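Local coordinates for protein alternansucrase (Leuconostoc mesenteroides, PDB 6HVG) that belongs to glycoside hydrolase family 70, combining a calcium-binding core built round a TIM-like barrel with flanking repeats of the cell-wall-binding and choline-binding kind, at residues L814-D819 / Q908-I913; S848-A853 / R942-S947; K852-Y857 / S1042-E1047. All blocks are in the same frame, centred on the assembly; numbering follows the deposited sequence.

In the fold
Following the chain from the N terminus, the loop 814-819 comes first, then helix 844-857, which supplies both 848-853 and 852-857, then the strands that carry 908-913 and 942-947, and last 1042-1047. Interaction 1 closes a loop over 88 intervening residues. Interaction 2 starts within that loop and ends beyond it, so the two cross; interaction 3 also crosses interaction 1 and spans 184 residues. Interactions 2 and 3 share Lys852 and Ala853. Interactions 1 and 2 bind the barrel side to one antiparallel sheet, whereas interaction 3 turns the same helix toward barrel strand 1045-1047. Leu815 packing on Leu850 and Leu851 joins the first two contacts.

Interaction 1: L814-D819 / Q908-I913; sequences LLTNKD and QGIGVI
Thr816 meets Ile910 and Val912 through methyl groups. Its CG2 lies 3.9 Å from Ile910 CG2 and also 3.9 Å from Val912 CG2, so one methyl sits against two branched side chains of the same strand. Ile910 adds its CD1, 4.0 Å from Thr816 CG2, and its side chain runs at about a right angle to that of the threonine. Val912 is approached at a slant. Residues two apart in a strand present their side chains on one face, which is why Ile910 and Val912 both point at the loop; beta-branched residues suit that extended backbone and offer broad apolar surfaces.

The setting is the junction of a TIM-like barrel with an antiparallel sheet. The loop 814-819 leads from helix 807-814 to barrel strand 821-825, and strand 910-915 lies between strands 881-885 and 1003-1009 of the neighbouring sheet. The facing CA atoms of Thr816 and Ile910 are 7.8 Å apart, a spacing bridged by side chains.

Polar bonding serves the threonine from its own side. With chi1 at 56°, OG1 lies between the backbone N and the carbonyl carbon, turned back to helix 807-814, where it is hydrogen-bonded to Ala812 O and weakly to Met813 O. The same rotation sends CG2 out to the strand. Threonine therefore fits twice over, its hydroxyl satisfied by backbone carbonyls of helix 807-814 and its methyl given to the apolar contact. Its carbonyl O accepts a hydrogen bond from Arg885 NH1, and Arg885 is also the backbone partner of Ile910, so a second link runs from the loop to the sheet.

Interaction 2: S848-A853 / R942-S947; sequences SALLKA and RALVLS
Beside the meeting of Leu944 with Ala853, the one flat side-chain group of the two segments is the Arg942 guanidinium, which points its edge at backbone oxygen. Ala943 O lies 8° out of its plane, 3.1 Å from Arg942 NH1 in a fairly straight hydrogen bond (166° at the hydrogen), although the donor is tilted from the carbonyl plane. NH1 also bonds Tyr955 O, and NE forms a salt bridge with Asp958, so several partners fix the rotation of the group.

The contact itself is aliphatic. Leu944 CD2 lies 3.4 Å from Ala853 CB and 4.3 Å from Leu850 CD2; it also comes 4.3 Å from Ala849 O, a carbonyl already taken by the helical bond from Ala853 N. CG is anti to the backbone N (chi1 -174°), which extends the leucine toward the helix. The methyl of Ala853 does the touching and Ala849 offers its carbonyl O, their small side chains letting the leucine approach the helix backbone, while Leu850 reaches in from the flank.

The chain turns a corner at Leu944, where Leu944 and Val945 both face Val1006 in a classic beta bulge. Both side chains are thereby directed at helix 844-857. Dispersion and the exclusion of water hold the contact, so the fit of helix to strand depends on complementary shape, while backbone bonds to Tyr955 and Val1006 place the leucine.

Interaction 3: K852-Y857 / S1042-E1047; sequences KARIKY and SNVIYE
Ser1042 turns its backbone to Arg854: its C atom lies 4.0 Å from Arg854 NH1, at the guanidinium edge and near the plane. The first bond of the serine side chain leads away from the helix; its small OG hydroxyl links the first residue of helix 1038-1041, through Ala1038 O, to Thr1020 N by hydrogen bonds.

Asn1043 likewise offers main chain. Its carbonyl O is 3.4 Å from Arg854 NH1, set obliquely to the guanidinium. In its side chain OD1 bonds Thr1080 OG1 and ND2 bonds Leu1040 O, so both polar atoms of the amide are used in shaping this turn. A clear bond for the arginine is that of NH2 to Asp1041 O, and NE makes a weak hydrogen bond to Leu815 O; these carbonyls probably help to balance the buried charge.

Val1044 is the side chain that meets Arg854, with CG2 3.3 Å from NH1 and 4.0 Å from CZ, again oblique to the plane. The two side chains slide past each other in opposite directions. Arg854 gets there by extension: CG is anti to the backbone N (chi1 -170°) and the chain stays straight to NE, before the terminal group turns by -89°. A long arginine is suited to reaching the 1042-1044 backbone from the helix.

From Ile1045 the backbone enters strand 1045-1047, pairing with Pro822 and Val824. This strand lies in the parallel sheet between 821-825 and 1081-1083. In the chain the antiparallel sheet separates neighbouring barrel strands 821-825 and 1045-1047, as expected if the barrel is circularly permuted as in family 70.

Interaction 1: L814-D819 / Q908-I913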
ATOM      1  N   LEU A 814     -19.218  22.750   0.348  1.00 48.58           N
ATOM      2  CA  LEU A 814     -18.812  22.317   1.681  1.00 50.56           C
ATOM      3  C   LEU A 814     -19.201  23.329   2.735  1.00 49.75           C
ATOM      4  O   LEU A 814     -19.698  22.966   3.803  1.00 55.99           O
ATOM      5  CB  LEU A 814     -17.300  22.102   1.755  1.00 50.84           C
ATOM      6  CG  LEU A 814     -16.811  21.495   3.061  1.00 49.00           C
ATOM      7  CD1 LEU A 814     -17.183  20.022   3.126  1.00 47.93           C
ATOM      8  CD2 LEU A 814     -15.307  21.667   3.200  1.00 51.08           C
ATOM      9  N   LEU A 815     -18.977  24.597   2.416  1.00 47.56           N
ATOM     10  CA  LEU A 815     -19.099  25.686   3.388  1.00 47.58           C
ATOM     11  C   LEU A 815     -20.502  26.257   3.540  1.00 49.24           C
ATOM     12  O   LEU A 815     -20.726  27.060   4.432  1.00 52.16           O
ATOM     13  CB  LEU A 815     -18.125  26.812   3.035  1.00 45.30           C
ATOM     14  CG  LEU A 815     -16.641  26.420   3.100  1.00 44.37           C
ATOM     15  CD1 LEU A 815     -15.774  27.525   2.543  1.00 44.94           C
ATOM     16  CD2 LEU A 815     -16.186  26.070   4.507  1.00 43.15           C
ATOM     17  N   THR A 816     -21.439  25.845   2.683  1.00 50.21           N
ATOM     18  CA  THR A 816     -22.856  26.244   2.794  1.00 48.68           C
ATOM     19  C   THR A 816     -23.793  25.101   3.218  1.00 48.22           C
ATOM     20  O   THR A 816     -24.969  25.332   3.472  1.00 48.35           O
ATOM     21  CB  THR A 816     -23.380  26.819   1.458  1.00 50.48           C
ATOM     22  OG1 THR A 816     -23.182  25.877   0.386  1.00 54.45           O
ATOM     23  CG2 THR A 816     -22.659  28.098   1.127  1.00 51.15           C
ATOM     24  N   ASN A 817     -23.293  23.869   3.292  1.00 47.57           N
ATOM     25  CA  ASN A 817     -24.131  22.734   3.700  1.00 47.06           C
ATOM     26  C   ASN A 817     -24.584  22.811   5.161  1.00 46.23           C
ATOM     27  O   ASN A 817     -23.768  23.017   6.081  1.00 47.48           O
ATOM     28  CB  ASN A 817     -23.390  21.401   3.483  1.00 47.74           C
ATOM     29  CG  ASN A 817     -23.565  20.830   2.072  1.00 48.24           C
ATOM     30  OD1 ASN A 817     -24.395  21.280   1.300  1.00 46.09           O
ATOM     31  ND2 ASN A 817     -22.756  19.816   1.741  1.00 47.46           N
ATOM     32  N   LYS A 818     -25.877  22.594   5.358  1.00 44.95           N
ATOM     33  CA  LYS A 818     -26.447  22.425   6.679  1.00 46.81           C
ATOM     34  C   LYS A 818     -26.091  21.039   7.265  1.00 46.98           C
ATOM     35  O   LYS A 818     -25.821  20.079   6.538  1.00 48.10           O
ATOM     36  CB  LYS A 818     -27.966  22.580   6.602  1.00 49.10           C
ATOM     37  CG  LYS A 818     -28.705  22.561   7.933  1.00 50.70           C
ATOM     38  CD  LYS A 818     -30.189  22.833   7.740  1.00 51.89           C
ATOM     39  CE  LYS A 818     -31.030  22.256   8.866  1.00 54.94           C
ATOM     40  NZ  LYS A 818     -30.693  22.821  10.198  1.00 57.42           N
ATOM     41  N   ASP A 819     -26.077  20.956   8.589  1.00 47.42           N
ATOM     42  CA  ASP A 819     -25.829  19.715   9.324  1.00 46.50           C
ATOM     43  C   ASP A 819     -24.467  19.095   8.978  1.00 44.96           C
ATOM     44  O   ASP A 819     -24.385  17.948   8.546  1.00 47.04           O
ATOM     45  CB  ASP A 819     -26.975  18.709   9.105  1.00 47.36           C
ATOM     46  CG  ASP A 819     -28.247  19.081   9.849  1.00 50.40           C
ATOM     47  OD1 ASP A 819     -28.155  19.546  11.012  1.00 55.14           O
ATOM     48  OD2 ASP A 819     -29.357  18.885   9.284  1.00 52.71           O
ATOM     49  N   GLN A 908     -29.632  37.647   5.767  1.00 52.80           N
ATOM     50  CA  GLN A 908     -28.857  36.408   5.833  1.00 51.43           C
ATOM     51  C   GLN A 908     -29.308  35.495   4.666  1.00 51.06           C
ATOM     52  O   GLN A 908     -30.132  35.904   3.843  1.00 48.78           O
ATOM     53  CB  GLN A 908     -29.071  35.727   7.187  1.00 47.60           C
ATOM     54  CG  GLN A 908     -28.444  36.458   8.335  1.00 47.15           C
ATOM     55  CD  GLN A 908     -28.703  35.818   9.681  1.00 45.66           C
ATOM     56  OE1 GLN A 908     -29.377  34.803   9.792  1.00 46.99           O
ATOM     57  NE2 GLN A 908     -28.130  36.409  10.721  1.00 45.28           N
ATOM     58  N   GLY A 909     -28.766  34.283   4.610  1.00 47.70           N
ATOM     59  CA  GLY A 909     -29.035  33.356   3.539  1.00 48.27           C
ATOM     60  C   GLY A 909     -28.042  33.520   2.403  1.00 49.47           C
ATOM     61  O   GLY A 909     -27.382  34.545   2.291  1.00 48.45           O
ATOM     62  N   ILE A 910     -27.939  32.499   1.558  1.00 50.77           N
ATOM     63  CA  ILE A 910     -26.964  32.479   0.480  1.00 52.28           C
ATOM     64  C   ILE A 910     -27.465  31.591  -0.666  1.00 53.30           C
ATOM     65  O   ILE A 910     -28.267  30.688  -0.438  1.00 52.59           O
ATOM     66  CB  ILE A 910     -25.600  31.980   1.012  1.00 53.70           C
ATOM     67  CG1 ILE A 910     -24.490  32.180  -0.014  1.00 55.77           C
ATOM     68  CG2 ILE A 910     -25.661  30.511   1.386  1.00 54.53           C
ATOM     69  CD1 ILE A 910     -23.079  32.066   0.567  1.00 54.46           C
ATOM     70  N   GLY A 911     -27.010  31.876  -1.887  1.00 53.71           N
ATOM     71  CA  GLY A 911     -27.385  31.098  -3.061  1.00 52.53           C
ATOM     72  C   GLY A 911     -26.151  30.612  -3.786  1.00 52.50           C
ATOM     73  O   GLY A 911     -25.257  31.403  -4.096  1.00 53.82           O
ATOM     74  N   VAL A 912     -26.078  29.308  -4.031  1.00 53.51           N
ATOM     75  CA  VAL A 912     -24.926  28.711  -4.709  1.00 52.70           C
ATOM     76  C   VAL A 912     -25.368  27.931  -5.951  1.00 54.66           C
ATOM     77  O   VAL A 912     -26.288  27.113  -5.887  1.00 52.19           O
ATOM     78  CB  VAL A 912     -24.145  27.797  -3.785  1.00 50.71           C
ATOM     79  CG1 VAL A 912     -22.918  27.232  -4.499  1.00 51.51           C
ATOM     80  CG2 VAL A 912     -23.730  28.570  -2.554  1.00 50.81           C
ATOM     81  N   ILE A 913     -24.721  28.248  -7.077  1.00 55.25           N
ATOM     82  CA  ILE A 913     -24.917  27.571  -8.343  1.00 56.31           C
ATOM     83  C   ILE A 913     -23.576  26.985  -8.774  1.00 56.53           C
ATOM     84  O   ILE A 913     -22.580  27.711  -8.831  1.00 59.97           O
ATOM     85  CB  ILE A 913     -25.408  28.544  -9.429  1.00 56.71           C
ATOM     86  CG1 ILE A 913     -26.652  29.297  -8.942  1.00 56.41           C
ATOM     87  CG2 ILE A 913     -25.713  27.777 -10.713  1.00 58.13           C
ATOM     88  CD1 ILE A 913     -27.015  30.473  -9.812  1.00 57.29           C
TER

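Interaction 2: S848-A853 / R942-S947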
ATOM      1  N   SER A 848     -11.352  32.072   1.135  1.00 51.57           N
ATOM      2  CA  SER A 848     -11.358  33.051   2.228  1.00 48.76           C
ATOM      3  C   SER A 848     -12.656  33.859   2.244  1.00 48.20           C
ATOM      4  O   SER A 848     -13.209  34.155   3.308  1.00 45.87           O
ATOM      5  CB  SER A 848     -10.162  33.993   2.123  1.00 49.18           C
ATOM      6  OG  SER A 848      -8.933  33.276   2.249  1.00 49.39           O
ATOM      7  N   ALA A 849     -13.137  34.205   1.056  1.00 46.65           N
ATOM      8  CA  ALA A 849     -14.407  34.895   0.905  1.00 46.48           C
ATOM      9  C   ALA A 849     -15.570  34.039   1.362  1.00 46.48           C
ATOM     10  O   ALA A 849     -16.442  34.499   2.125  1.00 51.19           O
ATOM     11  CB  ALA A 849     -14.612  35.311  -0.541  1.00 47.42           C
ATOM     12  N   LEU A 850     -15.591  32.797   0.897  1.00 46.73           N
ATOM     13  CA  LEU A 850     -16.620  31.836   1.301  1.00 47.04           C
ATOM     14  C   LEU A 850     -16.664  31.683   2.817  1.00 45.22           C
ATOM     15  O   LEU A 850     -17.739  31.608   3.418  1.00 42.56           O
ATOM     16  CB  LEU A 850     -16.389  30.472   0.621  1.00 46.18           C
ATOM     17  CG  LEU A 850     -16.691  30.439  -0.882  1.00 46.03           C
ATOM     18  CD1 LEU A 850     -16.129  29.171  -1.504  1.00 46.76           C
ATOM     19  CD2 LEU A 850     -18.174  30.553  -1.183  1.00 44.97           C
ATOM     20  N   LEU A 851     -15.484  31.648   3.419  1.00 45.38           N
ATOM     21  CA  LEU A 851     -15.363  31.450   4.864  1.00 47.82           C
ATOM     22  C   LEU A 851     -15.906  32.620   5.659  1.00 47.41           C
ATOM     23  O   LEU A 851     -16.588  32.410   6.664  1.00 51.24           O
ATOM     24  CB  LEU A 851     -13.908  31.180   5.262  1.00 46.94           C
ATOM     25  CG  LEU A 851     -13.488  29.724   5.077  1.00 44.86           C
ATOM     26  CD1 LEU A 851     -11.975  29.595   5.048  1.00 44.21           C
ATOM     27  CD2 LEU A 851     -14.091  28.852   6.165  1.00 45.54           C
ATOM     28  N   LYS A 852     -15.611  33.834   5.206  1.00 47.94           N
ATOM     29  CA  LYS A 852     -16.132  35.066   5.837  1.00 48.18           C
ATOM     30  C   LYS A 852     -17.622  35.261   5.584  1.00 46.02           C
ATOM     31  O   LYS A 852     -18.367  35.724   6.467  1.00 45.21           O
ATOM     32  CB  LYS A 852     -15.343  36.281   5.362  1.00 49.39           C
ATOM     33  CG  LYS A 852     -13.935  36.310   5.920  1.00 53.41           C
ATOM     34  CD  LYS A 852     -13.130  37.531   5.503  1.00 60.84           C
ATOM     35  CE  LYS A 852     -12.461  37.310   4.160  1.00 68.30           C
ATOM     36  NZ  LYS A 852     -11.575  38.423   3.715  1.00 72.24           N
ATOM     37  N   ALA A 853     -18.052  34.886   4.385  1.00 44.49           N
ATOM     38  CA  ALA A 853     -19.466  34.910   4.019  1.00 42.79           C
ATOM     39  C   ALA A 853     -20.258  33.914   4.858  1.00 42.10           C
ATOM     40  O   ALA A 853     -21.441  34.141   5.166  1.00 43.22           O
ATOM     41  CB  ALA A 853     -19.626  34.585   2.540  1.00 42.21           C
ATOM     42  N   ARG A 942     -26.681  40.498  -4.313  1.00 59.10           N
ATOM     43  CA  ARG A 942     -25.430  40.776  -5.018  1.00 58.49           C
ATOM     44  C   ARG A 942     -24.490  39.586  -5.000  1.00 57.07           C
ATOM     45  O   ARG A 942     -24.484  38.805  -4.058  1.00 54.43           O
ATOM     46  CB  ARG A 942     -24.712  41.986  -4.416  1.00 60.80           C
ATOM     47  CG  ARG A 942     -24.206  41.848  -2.977  1.00 58.98           C
ATOM     48  CD  ARG A 942     -22.789  41.318  -2.891  1.00 59.24           C
ATOM     49  NE  ARG A 942     -22.239  41.419  -1.536  1.00 60.28           N
ATOM     50  CZ  ARG A 942     -21.013  41.022  -1.199  1.00 61.06           C
ATOM     51  NH1 ARG A 942     -20.209  40.442  -2.093  1.00 63.57           N
ATOM     52  NH2 ARG A 942     -20.563  41.195   0.038  1.00 62.45           N
ATOM     53  N   ALA A 943     -23.699  39.455  -6.055  1.00 56.94           N
ATOM     54  CA  ALA A 943     -22.762  38.351  -6.187  1.00 55.45           C
ATOM     55  C   ALA A 943     -21.624  38.437  -5.187  1.00 52.95           C
ATOM     56  O   ALA A 943     -21.105  39.500  -4.938  1.00 50.00           O
ATOM     57  CB  ALA A 943     -22.209  38.313  -7.613  1.00 55.47           C
ATOM     58  N   LEU A 944     -21.286  37.297  -4.605  1.00 52.94           N
ATOM     59  CA  LEU A 944     -20.086  37.148  -3.803  1.00 53.82           C
ATOM     60  C   LEU A 944     -18.925  36.623  -4.667  1.00 54.20           C
ATOM     61  O   LEU A 944     -17.770  37.032  -4.508  1.00 54.42           O
ATOM     62  CB  LEU A 944     -20.364  36.158  -2.669  1.00 54.39           C
ATOM     63  CG  LEU A 944     -19.265  35.968  -1.623  1.00 53.99           C
ATOM     64  CD1 LEU A 944     -19.243  37.143  -0.645  1.00 54.61           C
ATOM     65  CD2 LEU A 944     -19.487  34.667  -0.878  1.00 53.32           C
ATOM     66  N   VAL A 945     -19.266  35.750  -5.605  1.00 54.96           N
ATOM     67  CA  VAL A 945     -18.308  34.991  -6.381  1.00 56.02           C
ATOM     68  C   VAL A 945     -18.958  34.632  -7.723  1.00 55.34           C
ATOM     69  O   VAL A 945     -20.060  34.072  -7.742  1.00 53.42           O
ATOM     70  CB  VAL A 945     -17.913  33.726  -5.578  1.00 59.67           C
ATOM     71  CG1 VAL A 945     -17.626  32.519  -6.467  1.00 60.43           C
ATOM     72  CG2 VAL A 945     -16.724  34.026  -4.670  1.00 61.29           C
ATOM     73  N   LEU A 946     -18.289  34.975  -8.835  1.00 57.06           N
ATOM     74  CA  LEU A 946     -18.742  34.609 -10.201  1.00 56.47           C
ATOM     75  C   LEU A 946     -17.593  34.151 -11.086  1.00 56.86           C
ATOM     76  O   LEU A 946     -16.573  34.838 -11.184  1.00 59.43           O
ATOM     77  CB  LEU A 946     -19.402  35.784 -10.892  1.00 57.06           C
ATOM     78  CG  LEU A 946     -20.819  36.140 -10.478  1.00 60.18           C
ATOM     79  CD1 LEU A 946     -21.243  37.353 -11.278  1.00 62.98           C
ATOM     80  CD2 LEU A 946     -21.807  35.000 -10.700  1.00 62.74           C
ATOM     81  N   SER A 947     -17.762  32.999 -11.730  1.00 55.89           N
ATOM     82  CA  SER A 947     -16.726  32.441 -12.597  1.00 57.14           C
ATOM     83  C   SER A 947     -16.729  33.074 -13.999  1.00 60.71           C
ATOM     84  O   SER A 947     -17.737  33.588 -14.448  1.00 60.92           O
ATOM     85  CB  SER A 947     -16.888  30.917 -12.714  1.00 54.20           C
ATOM     86  OG  SER A 947     -18.107  30.567 -13.326  1.00 50.64           O
TER

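Interaction 3: K852-Y857 / S1042-E1047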
ATOM      1  N   LYS A 852     -15.611  33.834   5.206  1.00 47.94           N
ATOM      2  CA  LYS A 852     -16.132  35.066   5.837  1.00 48.18           C
ATOM      3  C   LYS A 852     -17.622  35.261   5.584  1.00 46.02           C
ATOM      4  O   LYS A 852     -18.367  35.724   6.467  1.00 45.21           O
ATOM      5  CB  LYS A 852     -15.343  36.281   5.362  1.00 49.39           C
ATOM      6  CG  LYS A 852     -13.935  36.310   5.920  1.00 53.41           C
ATOM      7  CD  LYS A 852     -13.130  37.531   5.503  1.00 60.84           C
ATOM      8  CE  LYS A 852     -12.461  37.310   4.160  1.00 68.30           C
ATOM      9  NZ  LYS A 852     -11.575  38.423   3.715  1.00 72.24           N
ATOM     10  N   ALA A 853     -18.052  34.886   4.385  1.00 44.49           N
ATOM     11  CA  ALA A 853     -19.466  34.910   4.019  1.00 42.79           C
ATOM     12  C   ALA A 853     -20.258  33.914   4.858  1.00 42.10           C
ATOM     13  O   ALA A 853     -21.441  34.141   5.166  1.00 43.22           O
ATOM     14  CB  ALA A 853     -19.626  34.585   2.540  1.00 42.21           C
ATOM     15  N   ARG A 854     -19.617  32.806   5.229  1.00 41.78           N
ATOM     16  CA  ARG A 854     -20.275  31.783   6.027  1.00 42.36           C
ATOM     17  C   ARG A 854     -20.646  32.338   7.398  1.00 44.55           C
ATOM     18  O   ARG A 854     -21.717  32.037   7.919  1.00 47.92           O
ATOM     19  CB  ARG A 854     -19.398  30.542   6.158  1.00 43.31           C
ATOM     20  CG  ARG A 854     -20.088  29.323   6.770  1.00 43.94           C
ATOM     21  CD  ARG A 854     -19.150  28.108   6.865  1.00 42.64           C
ATOM     22  NE  ARG A 854     -19.875  26.901   7.275  1.00 43.70           N
ATOM     23  CZ  ARG A 854     -20.069  26.509   8.538  1.00 46.27           C
ATOM     24  NH1 ARG A 854     -19.571  27.190   9.573  1.00 51.57           N
ATOM     25  NH2 ARG A 854     -20.762  25.412   8.786  1.00 46.27           N
ATOM     26  N   ILE A 855     -19.768  33.151   7.977  1.00 44.51           N
ATOM     27  CA  ILE A 855     -20.044  33.782   9.258  1.00 46.24           C
ATOM     28  C   ILE A 855     -21.254  34.741   9.157  1.00 49.97           C
ATOM     29  O   ILE A 855     -22.092  34.767  10.046  1.00 50.04           O
ATOM     30  CB  ILE A 855     -18.808  34.583   9.724  1.00 47.71           C
ATOM     31  CG1 ILE A 855     -17.620  33.647   9.965  1.00 46.95           C
ATOM     32  CG2 ILE A 855     -19.149  35.429  10.954  1.00 47.95           C
ATOM     33  CD1 ILE A 855     -16.293  34.341  10.211  1.00 48.03           C
ATOM     34  N   LYS A 856     -21.299  35.546   8.090  1.00 53.11           N
ATOM     35  CA  LYS A 856     -22.330  36.571   7.883  1.00 58.19           C
ATOM     36  C   LYS A 856     -23.697  36.024   7.483  1.00 56.22           C
ATOM     37  O   LYS A 856     -24.730  36.513   7.952  1.00 57.82           O
ATOM     38  CB  LYS A 856     -21.897  37.535   6.773  1.00 65.08           C
ATOM     39  CG  LYS A 856     -20.991  38.674   7.200  1.00 70.21           C
ATOM     40  CD  LYS A 856     -20.609  39.538   6.004  1.00 72.45           C
ATOM     41  CE  LYS A 856     -20.506  41.010   6.361  1.00 74.26           C
ATOM     42  NZ  LYS A 856     -19.452  41.284   7.371  1.00 72.25           N
ATOM     43  N   TYR A 857     -23.712  35.051   6.572  1.00 51.33           N
ATOM     44  CA  TYR A 857     -24.962  34.689   5.914  1.00 49.96           C
ATOM     45  C   TYR A 857     -25.478  33.265   6.135  1.00 49.63           C
ATOM     46  O   TYR A 857     -26.671  33.018   5.986  1.00 50.65           O
ATOM     47  CB  TYR A 857     -24.844  34.913   4.412  1.00 50.32           C
ATOM     48  CG  TYR A 857     -24.293  36.260   4.000  1.00 49.72           C
ATOM     49  CD1 TYR A 857     -25.127  37.366   3.880  1.00 48.20           C
ATOM     50  CD2 TYR A 857     -22.960  36.419   3.710  1.00 48.18           C
ATOM     51  CE1 TYR A 857     -24.631  38.587   3.463  1.00 48.00           C
ATOM     52  CE2 TYR A 857     -22.456  37.636   3.317  1.00 47.51           C
ATOM     53  CZ  TYR A 857     -23.300  38.724   3.179  1.00 47.02           C
ATOM     54  OH  TYR A 857     -22.803  39.944   2.813  1.00 43.44           O
ATOM     55  N   SER A1042     -22.203  25.970  13.306  1.00 49.83           N
ATOM     56  CA  SER A1042     -21.472  27.237  13.382  1.00 49.79           C
ATOM     57  C   SER A1042     -19.968  27.066  13.567  1.00 49.98           C
ATOM     58  O   SER A1042     -19.239  28.056  13.573  1.00 54.24           O
ATOM     59  CB  SER A1042     -22.037  28.097  14.507  1.00 48.69           C
ATOM     60  OG  SER A1042     -23.446  28.246  14.357  1.00 50.21           O
ATOM     61  N   ASN A1043     -19.505  25.824  13.728  1.00 47.16           N
ATOM     62  CA  ASN A1043     -18.082  25.535  13.843  1.00 44.50           C
ATOM     63  C   ASN A1043     -17.415  25.262  12.521  1.00 43.47           C
ATOM     64  O   ASN A1043     -18.050  24.861  11.570  1.00 45.86           O
ATOM     65  CB  ASN A1043     -17.865  24.343  14.747  1.00 43.78           C
ATOM     66  CG  ASN A1043     -18.180  24.660  16.179  1.00 44.14           C
ATOM     67  OD1 ASN A1043     -17.354  25.241  16.884  1.00 42.60           O
ATOM     68  ND2 ASN A1043     -19.389  24.307  16.618  1.00 45.69           N
ATOM     69  N   VAL A1044     -16.119  25.532  12.463  1.00 44.44           N
ATOM     70  CA  VAL A1044     -15.280  25.174  11.321  1.00 41.49           C
ATOM     71  C   VAL A1044     -13.940  24.687  11.858  1.00 40.80           C
ATOM     72  O   VAL A1044     -13.299  25.380  12.666  1.00 40.71           O
ATOM     73  CB  VAL A1044     -15.026  26.373  10.409  1.00 40.40           C
ATOM     74  CG1 VAL A1044     -14.130  25.958   9.257  1.00 42.57           C
ATOM     75  CG2 VAL A1044     -16.331  26.943   9.901  1.00 39.62           C
ATOM     76  N   ILE A1045     -13.512  23.513  11.406  1.00 39.61           N
ATOM     77  CA  ILE A1045     -12.202  22.986  11.776  1.00 39.70           C
ATOM     78  C   ILE A1045     -11.211  23.320  10.685  1.00 39.80           C
ATOM     79  O   ILE A1045     -11.539  23.239   9.511  1.00 43.52           O
ATOM     80  CB  ILE A1045     -12.225  21.461  11.936  1.00 38.98           C
ATOM     81  CG1 ILE A1045     -13.279  21.044  12.957  1.00 40.53           C
ATOM     82  CG2 ILE A1045     -10.872  20.954  12.396  1.00 37.94           C
ATOM     83  CD1 ILE A1045     -13.577  19.574  12.945  1.00 39.58           C
ATOM     84  N   TYR A1046     -10.012  23.699  11.072  1.00 39.94           N
ATOM     85  CA  TYR A1046      -8.959  23.936  10.116  1.00 43.81           C
ATOM     86  C   TYR A1046      -7.904  22.894  10.361  1.00 46.11           C
ATOM     87  O   TYR A1046      -7.322  22.834  11.449  1.00 43.54           O
ATOM     88  CB  TYR A1046      -8.382  25.323  10.301  1.00 45.67           C
ATOM     89  CG  TYR A1046      -7.247  25.698   9.390  1.00 46.71           C
ATOM     90  CD1 TYR A1046      -7.453  25.882   8.037  1.00 48.61           C
ATOM     91  CD2 TYR A1046      -5.976  25.906   9.887  1.00 49.56           C
ATOM     92  CE1 TYR A1046      -6.418  26.249   7.194  1.00 49.04           C
ATOM     93  CE2 TYR A1046      -4.939  26.285   9.055  1.00 52.70           C
ATOM     94  CZ  TYR A1046      -5.165  26.449   7.708  1.00 50.84           C
ATOM     95  OH  TYR A1046      -4.124  26.822   6.894  1.00 53.69           O
ATOM     96  N   GLU A1047      -7.690  22.051   9.359  1.00 48.08           N
ATOM     97  CA  GLU A1047      -6.629  21.068   9.416  1.00 47.95           C
ATOM     98  C   GLU A1047      -5.405  21.771   8.913  1.00 46.12           C
ATOM     99  O   GLU A1047      -5.248  21.952   7.698  1.00 47.37           O
ATOM    100  CB  GLU A1047      -6.999  19.931   8.508  1.00 50.48           C
ATOM    101  CG  GLU A1047      -6.026  18.776   8.566  1.00 55.96           C
ATOM    102  CD  GLU A1047      -6.294  17.785   7.454  1.00 56.87           C
ATOM    103  OE1 GLU A1047      -6.811  18.214   6.411  1.00 55.07           O
ATOM    104  OE2 GLU A1047      -6.016  16.589   7.628  1.00 61.17           O
TER